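Local coordinates for protein endonuclease and methylase LlaGI (Lactococcus lactis, PDB 5FFJ) that recognises a specific DNA sequence as a nuclease-deleted Type ISP restriction-modification enzyme that combines a helicase-like ATPase with a DNA methyltransferase, at residues S924-S928 / D1031-Q1035; N949-R955 / R974-I979. All blocks are in the same frame, centred on the assembly; numbering follows the deposited sequence.

Both contacts belong to the Rossmann-like methyltransferase part of the chain, whose mixed sheet has the strand order 3-2-1-4-5-7-6 usual for this fold, with two further strands beyond. Interaction 1 joins the loop after strand 915-922 to the loop after strand 1022-1024; interaction 2 pairs strands 944-951 and 977-984 and the loop ends running from them. Along the chain both segments of interaction 2 fall between those of interaction 1. Their centres are 13 Å apart, and Ile926 CD1 lies 3.8 Å from both Ala978 CB and Asn949 CG, so they pack directly. Segment 924-928 and both segments of interaction 2 touch bound DNA, so the loops at this end of the sheet form part of the DNA-binding surface.

Interaction 1 (S924-S928 / D1031-Q1035); sequences SYIDS and DWINQ. With nucleotides of chain B.
Residues Ile926 and Trp1032 face each other with CA atoms 7.1 Å apart, and the CA atoms of Asp927 and Ile1033 form the next pair at 6.5 Å, spacings wider than those of paired strands. With no backbone hydrogen bond between the segments, this is consistent with side-chain packing between two loops. The first loop leaves strand 915-922 of the methyltransferase Rossmann-like sheet through a short 3-10 segment; the second follows strand 1022-1024 at the far edge of the same sheet. A positive phi at Asn1034 (55°) turns this second loop.

The apolar part of the contact centres on Ile1033. Its CD1 meets Ile926 CG2 at 3.8 Å, the branch set anti to the backbone N, and also packs on the CB of Asp927. Farther along, the edge of the Tyr925 ring approaches Trp1032, both residues also resting on Ile947 of strand 944-951.

Polar contacts converge on Asp927. Asn1034 ND2 donates to Asp927 OD2 over 2.9 Å with an N-H...O angle of 159°; the acceptor lies close to the amide plane, yet the donor comes from above the carboxylate plane, 64° out of it. Salt bridges from Lys1259 to OD1 and from Lys1258 to OD2 engage the same carboxylate and tie it to helix 1254-1259, in the sequence range of the specificity domain. They would probably offset the proximity of Asp1031, itself bridged to Arg935.

The other side of the 924-928 loop faces DNA, where Ser924 OG makes a weak hydrogen bond of 3.0 Å to OP1 of DC10 of chain B.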
loop_
_atom_site.group_PDB
_atom_site.type_symbol
_atom_site.label_atom_id
_atom_site.label_comp_id
_atom_site.label_asym_id
_atom_site.label_seq_id
_atom_site.Cartn_x
_atom_site.Cartn_y
_atom_site.Cartn_z
ATOM N N SER A 924 -8.538 -14.608 12.518
ATOM C CA SER A 924 -9.654 -13.984 13.227
ATOM C C SER A 924 -10.762 -14.984 13.537
ATOM O O SER A 924 -11.319 -14.983 14.636
ATOM C CB SER A 924 -10.228 -12.826 12.406
ATOM O OG SER A 924 -10.776 -13.288 11.184
ATOM N N TYR A 925 -11.065 -15.844 12.570
ATOM C CA TYR A 925 -12.207 -16.746 12.667
ATOM C C TYR A 925 -12.130 -17.699 13.859
ATOM O O TYR A 925 -13.141 -18.288 14.240
ATOM C CB TYR A 925 -12.341 -17.560 11.382
ATOM C CG TYR A 925 -11.217 -18.541 11.176
ATOM C CD1 TYR A 925 -11.282 -19.818 11.715
ATOM C CD2 TYR A 925 -10.091 -18.190 10.448
ATOM C CE1 TYR A 925 -10.259 -20.716 11.537
ATOM C CE2 TYR A 925 -9.063 -19.084 10.262
ATOM C CZ TYR A 925 -9.152 -20.344 10.809
ATOM O OH TYR A 925 -8.129 -21.235 10.626
ATOM N N ILE A 926 -10.939 -17.862 14.432
ATOM C CA ILE A 926 -10.764 -18.746 15.583
ATOM C C ILE A 926 -11.680 -18.297 16.715
ATOM O O ILE A 926 -12.467 -19.082 17.244
ATOM C CB ILE A 926 -9.304 -18.769 16.081
ATOM C CG1 ILE A 926 -8.370 -19.240 14.966
ATOM C CG2 ILE A 926 -9.164 -19.688 17.295
ATOM C CD1 ILE A 926 -6.901 -19.146 15.310
ATOM N N ASP A 927 -11.561 -17.024 17.079
ATOM C CA ASP A 927 -12.457 -16.406 18.047
ATOM C C ASP A 927 -12.929 -15.072 17.485
ATOM O O ASP A 927 -12.188 -14.089 17.466
ATOM C CB ASP A 927 -11.765 -16.217 19.397
ATOM C CG ASP A 927 -12.744 -16.178 20.558
ATOM O OD1 ASP A 927 -13.729 -16.949 20.536
ATOM O OD2 ASP A 927 -12.525 -15.383 21.497
ATOM N N SER A 928 -14.170 -15.056 17.017
ATOM C CA SER A 928 -14.718 -13.909 16.311
ATOM C C SER A 928 -16.236 -13.926 16.402
ATOM O O SER A 928 -16.853 -14.992 16.392
ATOM C CB SER A 928 -14.269 -13.916 14.847
ATOM O OG SER A 928 -15.012 -12.994 14.070
ATOM N N ASP A 1031 -18.330 -21.819 19.928
ATOM C CA ASP A 1031 -17.063 -21.209 20.313
ATOM C C ASP A 1031 -16.031 -22.281 20.653
ATOM O O ASP A 1031 -16.296 -23.185 21.447
ATOM C CB ASP A 1031 -17.253 -20.266 21.508
ATOM C CG ASP A 1031 -18.008 -19.002 21.145
ATOM O OD1 ASP A 1031 -18.011 -18.625 19.955
ATOM O OD2 ASP A 1031 -18.589 -18.378 22.057
ATOM N N TRP A 1032 -14.853 -22.172 20.045
ATOM C CA TRP A 1032 -13.759 -23.100 20.304
ATOM C C TRP A 1032 -12.973 -22.695 21.549
ATOM O O TRP A 1032 -12.679 -23.531 22.405
ATOM C CB TRP A 1032 -12.823 -23.170 19.094
ATOM C CG TRP A 1032 -13.459 -23.766 17.877
ATOM C CD1 TRP A 1032 -14.639 -24.445 17.820
ATOM C CD2 TRP A 1032 -12.951 -23.732 16.538
ATOM N NE1 TRP A 1032 -14.897 -24.842 16.530
ATOM C CE2 TRP A 1032 -13.875 -24.414 15.724
ATOM C CE3 TRP A 1032 -11.804 -23.193 15.951
ATOM C CZ2 TRP A 1032 -13.687 -24.571 14.355
ATOM C CZ3 TRP A 1032 -11.620 -23.349 14.592
ATOM C CH2 TRP A 1032 -12.556 -24.032 13.809
ATOM N N ILE A 1033 -12.638 -21.410 21.643
ATOM C CA ILE A 1033 -11.854 -20.892 22.763
ATOM C C ILE A 1033 -12.559 -19.738 23.474
ATOM O O ILE A 1033 -13.466 -19.113 22.920
ATOM C CB ILE A 1033 -10.463 -20.420 22.300
ATOM C CG1 ILE A 1033 -10.581 -19.385 21.176
ATOM C CG2 ILE A 1033 -9.638 -21.609 21.835
ATOM C CD1 ILE A 1033 -9.283 -18.629 20.916
ATOM N N ASN A 1034 -12.123 -19.464 24.701
ATOM C CA ASN A 1034 -12.744 -18.450 25.543
ATOM C C ASN A 1034 -14.233 -18.730 25.685
ATOM O O ASN A 1034 -15.054 -17.815 25.643
ATOM C CB ASN A 1034 -12.513 -17.053 24.968
ATOM C CG ASN A 1034 -11.045 -16.736 24.779
ATOM O OD1 ASN A 1034 -10.242 -16.863 25.706
ATOM N ND2 ASN A 1034 -10.682 -16.326 23.570
ATOM N N GLN A 1035 -14.569 -20.008 25.840
ATOM C CA GLN A 1035 -15.959 -20.434 25.950
ATOM C C GLN A 1035 -16.622 -19.805 27.167
ATOM O O GLN A 1035 -15.959 -19.505 28.160
ATOM C CB GLN A 1035 -16.047 -21.959 26.024
ATOM C CG GLN A 1035 -15.456 -22.660 24.807
ATOM C CD GLN A 1035 -15.715 -24.154 24.797
ATOM O OE1 GLN A 1035 -16.157 -24.729 25.794
ATOM N NE2 GLN A 1035 -15.440 -24.794 23.663
ATOM P P DC B 9 -15.998 -9.739 14.507
ATOM O OP1 DC B 9 -17.062 -10.600 13.945
ATOM O OP2 DC B 9 -15.543 -9.968 15.896
ATOM O "O5'" DC B 9 -14.708 -9.777 13.552
ATOM C "C5'" DC B 9 -14.868 -9.694 12.133
ATOM C "C4'" DC B 9 -13.974 -8.616 11.532
ATOM O "O4'" DC B 9 -14.471 -7.295 11.902
ATOM C "C3'" DC B 9 -12.507 -8.653 11.987
ATOM O "O3'" DC B 9 -11.634 -8.565 10.864
ATOM C "C2'" DC B 9 -12.390 -7.439 12.904
ATOM C "C1'" DC B 9 -13.373 -6.483 12.258
ATOM N N1 DC B 9 -13.849 -5.353 13.146
ATOM C C2 DC B 9 -13.882 -4.040 12.651
ATOM O O2 DC B 9 -13.518 -3.820 11.489
ATOM N N3 DC B 9 -14.314 -3.040 13.463
ATOM C C4 DC B 9 -14.700 -3.309 14.711
ATOM N N4 DC B 9 -15.122 -2.290 15.473
ATOM C C5 DC B 9 -14.674 -4.634 15.232
ATOM C C6 DC B 9 -14.247 -5.615 14.425
ATOM P P DC B 10 -10.119 -9.089 10.971
ATOM O OP1 DC B 10 -10.081 -10.437 10.356
ATOM O OP2 DC B 10 -9.672 -8.929 12.375
ATOM O "O5'" DC B 10 -9.300 -8.056 10.063
ATOM C "C5'" DC B 10 -9.561 -7.987 8.668
ATOM C "C4'" DC B 10 -9.681 -6.545 8.197
ATOM O "O4'" DC B 10 -10.438 -5.769 9.171
ATOM C "C3'" DC B 10 -8.345 -5.815 8.018
ATOM O "O3'" DC B 10 -8.276 -5.196 6.732
ATOM C "C2'" DC B 10 -8.327 -4.798 9.154
ATOM C "C1'" DC B 10 -9.803 -4.527 9.376
ATOM N N1 DC B 10 -10.125 -4.031 10.755
ATOM C C2 DC B 10 -10.518 -2.697 10.959
ATOM O O2 DC B 10 -10.605 -1.932 9.989
ATOM N N3 DC B 10 -10.795 -2.284 12.222
ATOM C C4 DC B 10 -10.689 -3.139 13.244
ATOM N N4 DC B 10 -10.970 -2.692 14.473
ATOM C C5 DC B 10 -10.289 -4.489 13.051
ATOM C C6 DC B 10 -10.018 -4.886 11.807
#

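Interaction 2 (N949-R955 / R974-I979); sequences NLRGDQR and RTSIAI. With nucleotides of chain B; nucleotides of chain C.
Leu950 and Arg951 both face Ile977 in a classic beta bulge where strands 944-951 and 977-984 of the methyltransferase Rossmann-like sheet end their antiparallel pairing. Two backbone bonds define it, Leu950 N to Ile977 O and Ile977 N to Arg951 O, each 2.9 Å long. An Asx turn accompanies the bulge, with Asn949 OD1 accepting from Arg951 N. Leu950 packs its CD2 against Ile979 CD1 (4.1 Å) and Ile977 CG2.

Beyond the strands, Gln954 N donates to Arg974 O and joins the two loop ends next to the DNA. Salt bridges to Glu964 from Arg951 and to Lys1189 from Asp953 tie the first loop to helix 959-964 and to the sequence range of the specificity domain.

Arg974 can be followed outward. Its CB lies beside OP1 of DG12 of chain B, the phosphate oxygen to which its backbone N donates. CG then passes 3.3 Å from Gln954 O. Bends at chi2 and chi3 (133° and 77°) lay the rest of the chain over the guanine base: CD lies 3.2 Å from C4 of DG12 of chain B, and NE 3.3 Å from N3 of that nucleotide. One face of the guanidinium is covered by N2 of the same base, 3.4 Å above its plane; the opposite face receives Arg955 CG. At the tip, Arg974 NH2 lies 3.4 Å from NH1 of Arg955.

Arg955 crosses Arg974 at about a right angle and places its own guanidinium edge against the phosphate of DG12 of chain B, where Arg955 NH2 makes weak bonds to both OP1 and OP2, the latter at 2.8 Å.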
loop_
_atom_site.group_PDB
_atom_site.type_symbol
_atom_site.label_atom_id
_atom_site.label_comp_id
_atom_site.label_asym_id
_atom_site.label_seq_id
_atom_site.Cartn_x
_atom_site.Cartn_y
_atom_site.Cartn_z
ATOM N N ASN A 949 -2.624 -21.195 16.069
ATOM C CA ASN A 949 -2.761 -19.754 16.240
ATOM C C ASN A 949 -1.406 -19.086 16.441
ATOM O O ASN A 949 -0.767 -19.255 17.479
ATOM C CB ASN A 949 -3.682 -19.447 17.422
ATOM C CG ASN A 949 -4.062 -17.979 17.502
ATOM O OD1 ASN A 949 -3.770 -17.197 16.597
ATOM N ND2 ASN A 949 -4.727 -17.602 18.587
ATOM N N LEU A 950 -0.977 -18.331 15.434
ATOM C CA LEU A 950 0.324 -17.669 15.453
ATOM C C LEU A 950 0.249 -16.257 16.039
ATOM O O LEU A 950 1.263 -15.558 16.111
ATOM C CB LEU A 950 0.901 -17.618 14.033
ATOM C CG LEU A 950 1.869 -18.732 13.618
ATOM C CD1 LEU A 950 1.483 -20.085 14.194
ATOM C CD2 LEU A 950 1.927 -18.818 12.104
ATOM N N ARG A 951 -0.947 -15.848 16.455
ATOM C CA ARG A 951 -1.153 -14.536 17.063
ATOM C C ARG A 951 -0.650 -13.423 16.138
ATOM O O ARG A 951 -0.803 -13.508 14.918
ATOM C CB ARG A 951 -0.451 -14.468 18.423
ATOM C CG ARG A 951 -0.803 -15.612 19.367
ATOM C CD ARG A 951 -2.238 -15.515 19.860
ATOM N NE ARG A 951 -2.472 -14.279 20.605
ATOM C CZ ARG A 951 -2.226 -14.121 21.903
ATOM N NH1 ARG A 951 -1.731 -15.120 22.624
ATOM N NH2 ARG A 951 -2.473 -12.956 22.485
ATOM N N GLY A 952 -0.063 -12.380 16.716
ATOM C CA GLY A 952 0.571 -11.334 15.936
ATOM C C GLY A 952 -0.410 -10.304 15.406
ATOM O O GLY A 952 -0.218 -9.760 14.318
ATOM N N ASP A 953 -1.464 -10.034 16.175
ATOM C CA ASP A 953 -2.470 -9.039 15.796
ATOM C C ASP A 953 -2.084 -7.669 16.338
ATOM O O ASP A 953 -2.175 -7.427 17.542
ATOM C CB ASP A 953 -3.860 -9.435 16.315
ATOM C CG ASP A 953 -4.955 -8.491 15.845
ATOM O OD1 ASP A 953 -4.719 -7.727 14.886
ATOM O OD2 ASP A 953 -6.057 -8.522 16.431
ATOM N N GLN A 954 -1.655 -6.779 15.444
ATOM C CA GLN A 954 -1.184 -5.454 15.834
ATOM C C GLN A 954 -2.152 -4.347 15.407
ATOM O O GLN A 954 -1.743 -3.227 15.097
ATOM C CB GLN A 954 0.217 -5.213 15.257
ATOM C CG GLN A 954 1.275 -6.138 15.843
ATOM C CD GLN A 954 1.336 -6.071 17.359
ATOM O OE1 GLN A 954 1.399 -7.097 18.039
ATOM N NE2 GLN A 954 1.313 -4.856 17.897
ATOM N N ARG A 955 -3.441 -4.680 15.385
ATOM C CA ARG A 955 -4.501 -3.677 15.411
ATOM C C ARG A 955 -5.097 -3.640 16.822
ATOM O O ARG A 955 -6.191 -3.117 17.050
ATOM C CB ARG A 955 -5.562 -3.974 14.354
ATOM C CG ARG A 955 -5.517 -2.991 13.198
ATOM C CD ARG A 955 -6.384 -3.444 12.041
ATOM N NE ARG A 955 -5.591 -3.978 10.935
ATOM C CZ ARG A 955 -5.153 -3.263 9.902
ATOM N NH1 ARG A 955 -5.419 -1.964 9.806
ATOM N NH2 ARG A 955 -4.441 -3.852 8.953
ATOM N N ARG A 974 -0.995 -6.879 9.388
ATOM C CA ARG A 974 -1.206 -6.493 10.777
ATOM C C ARG A 974 -2.191 -7.434 11.467
ATOM O O ARG A 974 -2.364 -7.380 12.685
ATOM C CB ARG A 974 -1.718 -5.050 10.847
ATOM C CG ARG A 974 -1.187 -4.260 12.028
ATOM C CD ARG A 974 -0.687 -2.890 11.604
ATOM N NE ARG A 974 -1.765 -1.934 11.365
ATOM C CZ ARG A 974 -2.357 -1.215 12.315
ATOM N NH1 ARG A 974 -1.988 -1.346 13.583
ATOM N NH2 ARG A 974 -3.324 -0.365 12.000
ATOM N N THR A 975 -2.831 -8.294 10.681
ATOM C CA THR A 975 -3.886 -9.165 11.189
ATOM C C THR A 975 -3.345 -10.330 12.005
ATOM O O THR A 975 -2.179 -10.701 11.882
ATOM C CB THR A 975 -4.727 -9.747 10.044
ATOM O OG1 THR A 975 -3.898 -10.567 9.212
ATOM C CG2 THR A 975 -5.345 -8.638 9.211
ATOM N N SER A 976 -4.205 -10.906 12.838
ATOM C CA SER A 976 -3.881 -12.148 13.519
ATOM C C SER A 976 -3.638 -13.219 12.465
ATOM O O SER A 976 -4.425 -13.353 11.528
ATOM C CB SER A 976 -5.009 -12.567 14.465
ATOM O OG SER A 976 -4.615 -13.660 15.279
ATOM N N ILE A 977 -2.546 -13.965 12.608
ATOM C CA ILE A 977 -2.198 -15.016 11.655
ATOM C C ILE A 977 -2.375 -16.396 12.279
ATOM O O ILE A 977 -2.124 -16.591 13.470
ATOM C CB ILE A 977 -0.746 -14.861 11.155
ATOM C CG1 ILE A 977 -0.565 -13.515 10.449
ATOM C CG2 ILE A 977 -0.368 -16.003 10.220
ATOM C CD1 ILE A 977 -1.478 -13.299 9.248
ATOM N N ALA A 978 -2.803 -17.352 11.462
ATOM C CA ALA A 978 -2.981 -18.722 11.914
ATOM C C ALA A 978 -2.796 -19.689 10.756
ATOM O O ALA A 978 -3.194 -19.401 9.626
ATOM C CB ALA A 978 -4.356 -18.904 12.540
ATOM N N ILE A 979 -2.181 -20.830 11.044
ATOM C CA ILE A 979 -2.062 -21.896 10.063
ATOM C C ILE A 979 -3.185 -22.898 10.279
ATOM O O ILE A 979 -3.368 -23.414 11.384
ATOM C CB ILE A 979 -0.698 -22.607 10.148
ATOM C CG1 ILE A 979 0.397 -21.700 9.580
ATOM C CG2 ILE A 979 -0.736 -23.923 9.375
ATOM C CD1 ILE A 979 1.808 -22.220 9.781
ATOM P P DG B 12 -2.220 -4.599 6.881
ATOM O OP1 DG B 12 -2.631 -5.489 7.988
ATOM O OP2 DG B 12 -3.007 -3.383 6.575
ATOM O "O5'" DG B 12 -0.712 -4.172 7.199
ATOM C "C5'" DG B 12 0.052 -3.481 6.220
ATOM C "C4'" DG B 12 -0.275 -2.004 6.221
ATOM O "O4'" DG B 12 -0.201 -1.504 7.580
ATOM C "C3'" DG B 12 0.691 -1.140 5.434
ATOM O "O3'" DG B 12 0.044 0.065 4.993
ATOM C "C2'" DG B 12 1.799 -0.899 6.454
ATOM C "C1'" DG B 12 1.034 -0.831 7.781
ATOM N N9 DG B 12 1.725 -1.445 8.926
ATOM C C8 DG B 12 2.593 -2.515 8.919
ATOM N N7 DG B 12 3.043 -2.830 10.107
ATOM C C5 DG B 12 2.434 -1.913 10.955
ATOM C C6 DG B 12 2.534 -1.757 12.361
ATOM O O6 DG B 12 3.205 -2.421 13.164
ATOM N N1 DG B 12 1.747 -0.702 12.818
ATOM C C2 DG B 12 0.967 0.098 12.018
ATOM N N2 DG B 12 0.276 1.063 12.632
ATOM N N3 DG B 12 0.866 -0.038 10.706
ATOM C C4 DG B 12 1.623 -1.056 10.243
ATOM P P DC C 13 0.423 3.307 22.136
ATOM O OP1 DC C 13 -0.015 4.494 22.907
ATOM O OP2 DC C 13 0.603 2.020 22.839
ATOM O "O5'" DC C 13 -0.606 3.063 20.937
ATOM C "C5'" DC C 13 -0.609 3.947 19.812
ATOM C "C4'" DC C 13 -1.444 3.389 18.676
ATOM O "O4'" DC C 13 -0.591 2.612 17.776
ATOM C "C3'" DC C 13 -2.558 2.434 19.102
ATOM O "O3'" DC C 13 -3.707 2.612 18.287
ATOM C "C2'" DC C 13 -1.912 1.077 18.892
ATOM C "C1'" DC C 13 -1.163 1.333 17.600
ATOM N N1 DC C 13 -0.086 0.334 17.259
ATOM C C2 DC C 13 0.435 0.314 15.960
ATOM O O2 DC C 13 0.011 1.126 15.129
ATOM N N3 DC C 13 1.397 -0.591 15.649
ATOM C C4 DC C 13 1.827 -1.452 16.572
ATOM N N4 DC C 13 2.777 -2.324 16.219
ATOM C C5 DC C 13 1.304 -1.453 17.899
ATOM C C6 DC C 13 0.357 -0.557 18.196
ATOM P P DT C 14 -4.922 3.534 18.784
ATOM O OP1 DT C 14 -4.349 4.660 19.562
ATOM O OP2 DT C 14 -5.928 2.647 19.411
ATOM O "O5'" DT C 14 -5.530 4.116 17.425
ATOM C "C5'" DT C 14 -4.707 4.914 16.576
ATOM C "C4'" DT C 14 -5.515 5.525 15.447
ATOM O "O4'" DT C 14 -5.722 4.535 14.394
ATOM C "C3'" DT C 14 -6.912 6.009 15.841
ATOM O "O3'" DT C 14 -7.201 7.259 15.208
ATOM C "C2'" DT C 14 -7.804 4.878 15.342
ATOM C "C1'" DT C 14 -7.091 4.504 14.057
ATOM N N1 DT C 14 -7.426 3.147 13.488
ATOM C C2 DT C 14 -7.611 3.019 12.127
ATOM O O2 DT C 14 -7.533 3.954 11.352
ATOM N N3 DT C 14 -7.895 1.750 11.701
ATOM C C4 DT C 14 -8.009 0.614 12.478
ATOM O O4 DT C 14 -8.270 -0.484 11.996
ATOM C C5 DT C 14 -7.800 0.811 13.895
ATOM C C7 DT C 14 -7.898 -0.353 14.843
ATOM C C6 DT C 14 -7.518 2.053 14.327
#